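Local structure of ripening-associated protein (Musa acuminata, 4PIT) at residues B[80-84]-B[85-89]. The protein is a jacalin-like lectin from banana that binds mannose-containing glycans such as dimannose. The protein carries 1 engineered substitution. Residues are numbered along the deposited sequence; the frame is centred on the assembly and turned at random.
Sequences VANYT and GAVVL. Engineered in segment 80-84: Thr84 (natural residue His). With MAN (alpha-D-mannopyranose), chain F; MAN (alpha-D-mannopyranose), chain G.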
ATOM      1  N   VAL B  80       9.602   4.307   8.024  1.00  9.85           N
ATOM      2  CA  VAL B  80      10.896   4.260   7.327  1.00 10.01           C
ATOM      3  C   VAL B  80      11.763   5.298   8.005  1.00 15.17           C
ATOM      4  O   VAL B  80      11.397   6.483   8.037  1.00 14.83           O
ATOM      5  CB  VAL B  80      10.764   4.478   5.813  1.00 11.84           C
ATOM      6  CG1 VAL B  80      12.139   4.531   5.159  1.00 11.86           C
ATOM      7  CG2 VAL B  80       9.908   3.365   5.199  1.00 11.60           C
ATOM      8  N   ALA B  81      12.889   4.860   8.582  1.00 12.69           N
ATOM      9  CA  ALA B  81      13.741   5.739   9.390  1.00 12.87           C
ATOM     10  C   ALA B  81      15.139   5.832   8.876  1.00 13.78           C
ATOM     11  O   ALA B  81      15.621   4.948   8.181  1.00 12.45           O
ATOM     12  CB  ALA B  81      13.788   5.211  10.808  1.00 13.92           C
ATOM     13  N   ASN B  82      15.827   6.911   9.272  1.00 13.48           N
ATOM     14  CA  ASN B  82      17.249   7.091   9.008  1.00 13.78           C
ATOM     15  C   ASN B  82      17.951   6.620  10.237  1.00 15.22           C
ATOM     16  O   ASN B  82      17.667   7.141  11.311  1.00 16.37           O
ATOM     17  CB  ASN B  82      17.553   8.578   8.800  1.00 16.38           C
ATOM     18  CG  ASN B  82      16.999   9.123   7.524  1.00 41.90           C
ATOM     19  OD1 ASN B  82      17.161   8.530   6.460  1.00 28.98           O
ATOM     20  ND2 ASN B  82      16.295  10.248   7.616  1.00 39.89           N
ATOM     21  N   TYR B  83      18.792   5.611  10.130  1.00 11.49           N
ATOM     22  CA  TYR B  83      19.443   5.057  11.307  1.00 10.76           C
ATOM     23  C   TYR B  83      20.835   4.583  10.931  1.00 13.09           C
ATOM     24  O   TYR B  83      20.996   3.790  10.016  1.00 13.05           O
ATOM     25  CB  TYR B  83      18.588   3.904  11.871  1.00 12.43           C
ATOM     26  CG  TYR B  83      19.129   3.287  13.142  1.00 14.05           C
ATOM     27  CD1 TYR B  83      18.933   3.899  14.379  1.00 14.82           C
ATOM     28  CD2 TYR B  83      19.771   2.051  13.121  1.00 14.07           C
ATOM     29  CE1 TYR B  83      19.337   3.278  15.565  1.00 14.05           C
ATOM     30  CE2 TYR B  83      20.207   1.444  14.288  1.00 14.22           C
ATOM     31  CZ  TYR B  83      19.977   2.053  15.509  1.00 18.23           C
ATOM     32  OH  TYR B  83      20.420   1.425  16.645  1.00 18.65           O
ATOM     33  N   THR B  84      21.858   5.089  11.648  1.00 12.48           N
ATOM     34  CA  THR B  84      23.279   4.793  11.364  1.00 11.61           C
ATOM     35  C   THR B  84      23.651   5.145   9.897  1.00 13.05           C
ATOM     36  O   THR B  84      24.598   4.599   9.343  1.00 13.35           O
ATOM     37  CB  THR B  84      23.689   3.339  11.757  1.00 14.70           C
ATOM     38  OG1 THR B  84      23.127   2.375  10.840  1.00 12.78           O
ATOM     39  CG2 THR B  84      23.314   2.994  13.205  1.00 14.38           C
ATOM     40  N   GLY B  85      22.946   6.126   9.329  1.00 10.69           N
ATOM     41  CA  GLY B  85      23.161   6.551   7.955  1.00 11.81           C
ATOM     42  C   GLY B  85      22.472   5.710   6.907  1.00 15.74           C
ATOM     43  O   GLY B  85      22.694   5.922   5.712  1.00 16.94           O
ATOM     44  N   ALA B  86      21.679   4.707   7.345  1.00 12.16           N
ATOM     45  CA  ALA B  86      20.945   3.843   6.426  1.00 11.57           C
ATOM     46  C   ALA B  86      19.459   4.164   6.492  1.00 13.46           C
ATOM     47  O   ALA B  86      18.971   4.635   7.528  1.00 14.29           O
ATOM     48  CB  ALA B  86      21.175   2.380   6.820  1.00 12.47           C
ATOM     49  N   VAL B  87      18.743   3.902   5.386  1.00  9.43           N
ATOM     50  CA  VAL B  87      17.298   4.096   5.313  1.00  9.48           C
ATOM     51  C   VAL B  87      16.715   2.712   5.536  1.00 11.24           C
ATOM     52  O   VAL B  87      16.837   1.848   4.655  1.00 10.67           O
ATOM     53  CB  VAL B  87      16.887   4.723   3.956  1.00 13.52           C
ATOM     54  CG1 VAL B  87      15.355   4.798   3.845  1.00 13.08           C
ATOM     55  CG2 VAL B  87      17.500   6.120   3.809  1.00 13.22           C
ATOM     56  N   VAL B  88      16.103   2.492   6.699  1.00  9.44           N
ATOM     57  CA  VAL B  88      15.611   1.153   7.050  1.00  8.80           C
ATOM     58  C   VAL B  88      14.229   1.214   7.677  1.00 10.11           C
ATOM     59  O   VAL B  88      13.663   2.298   7.868  1.00 11.06           O
ATOM     60  CB  VAL B  88      16.612   0.487   8.057  1.00 11.32           C
ATOM     61  CG1 VAL B  88      18.023   0.350   7.463  1.00 10.89           C
ATOM     62  CG2 VAL B  88      16.641   1.243   9.398  1.00 11.51           C
ATOM     63  N   LEU B  89      13.666   0.045   7.996  1.00  7.95           N
ATOM     64  CA  LEU B  89      12.404   0.030   8.715  1.00  7.99           C
ATOM     65  C   LEU B  89      12.703   0.341  10.164  1.00 10.06           C
ATOM     66  O   LEU B  89      13.408  -0.425  10.841  1.00  9.77           O
ATOM     67  CB  LEU B  89      11.720  -1.341   8.571  1.00  8.50           C
ATOM     68  CG  LEU B  89      11.171  -1.627   7.178  1.00 14.74           C
ATOM     69  CD1 LEU B  89      11.017  -3.093   7.006  1.00 16.97           C
ATOM     70  CD2 LEU B  89       9.833  -0.874   6.945  1.00 18.23           C
TER
HETATM   71  C1  MAN F   1      24.534   0.259   8.385  1.00 14.69           C
HETATM   72  C2  MAN F   1      25.652  -0.679   7.941  1.00 12.39           C
HETATM   73  C3  MAN F   1      26.959   0.109   7.850  1.00 15.46           C
HETATM   74  C4  MAN F   1      26.798   1.268   6.866  1.00 18.62           C
HETATM   75  C5  MAN F   1      25.597   2.137   7.242  1.00 17.55           C
HETATM   76  C6  MAN F   1      25.244   3.157   6.177  1.00 17.85           C
HETATM   77  O1  MAN F   1      24.764   0.688   9.743  1.00 15.64           O
HETATM   78  O2  MAN F   1      25.385  -1.143   6.624  1.00 12.38           O
HETATM   79  O3  MAN F   1      27.995  -0.745   7.386  1.00 17.12           O
HETATM   80  O4  MAN F   1      27.980   2.069   6.902  1.00 20.63           O
HETATM   81  O5  MAN F   1      24.422   1.326   7.441  1.00 15.92           O
HETATM   82  O6  MAN F   1      25.052   2.561   4.883  1.00 17.64           O
HETATM   83  C1  MAN G   1      22.027   0.530  19.240  1.00 37.99           C
HETATM   84  C2  MAN G   1      20.977   0.078  20.261  1.00 33.64           C
HETATM   85  C3  MAN G   1      21.381   0.494  21.676  1.00 40.99           C
HETATM   86  C4  MAN G   1      22.795   0.023  21.999  1.00 44.76           C
HETATM   87  C5  MAN G   1      23.745   0.548  20.925  1.00 44.47           C
HETATM   88  C6  MAN G   1      25.186   0.136  21.108  1.00 46.05           C
HETATM   89  O1  MAN G   1      21.977   1.920  19.088  1.00 39.55           O
HETATM   90  O2  MAN G   1      20.863  -1.336  20.165  1.00 22.53           O
HETATM   91  O3  MAN G   1      20.454  -0.002  22.635  1.00 43.46           O
HETATM   92  O4  MAN G   1      23.188   0.484  23.289  1.00 48.28           O
HETATM   93  O5  MAN G   1      23.326   0.073  19.633  1.00 40.48           O
HETATM   94  O6  MAN G   1      26.044   0.996  20.373  1.00 46.57           O
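Tyr83 O is gripped by two donors from opposite faces of its carbonyl plane. Ala86 N, well above the plane, bonds to it at 2.9 Å; Thr84 OG1 reaches it at 2.7 Å. The first bond closes a type I' turn, Tyr83 to Ala86, whose two central residues, Thr84 and Gly85, both have positive phi (56° and 82°). In Thr84, an engineered residue replacing histidine, chi1 of 72° turns OG1 back onto the preceding carbonyl, while CG2, anti to the carbonyl carbon, rests over one face of the Tyr83 ring, offset toward its rim. The hydroxyl works both ways, donating to Tyr83 O and accepting from O1 of the chain F mannose at 2.6 Å, which ties turn to sugar. Ala86 CB makes a van der Waals contact with ring oxygen O5 of that mannose, 3.5 Å away. Behind the turn the ladder is regular: Tyr83 N to Ala86 O measures 2.8 Å, and Ala81 and Val88 exchange a reciprocal pair of bonds. On the face carrying Val80, Asn82 and Val87, Val80 CG1 presses on Val87 CG1 at 3.5 Å, tighter than usual van der Waals contact. Tyr83, its OH hydrogen-bonded to Asp35, lines one glycan pocket with it; Thr84, Gly85, Ala86 and Val88 line the other. The hairpin joins strands 73-83 and 86-96, central in a four-stranded antiparallel sheet flanked by 100-104 and 110-116, with Phe112 of the latter touching Val80 and Leu89.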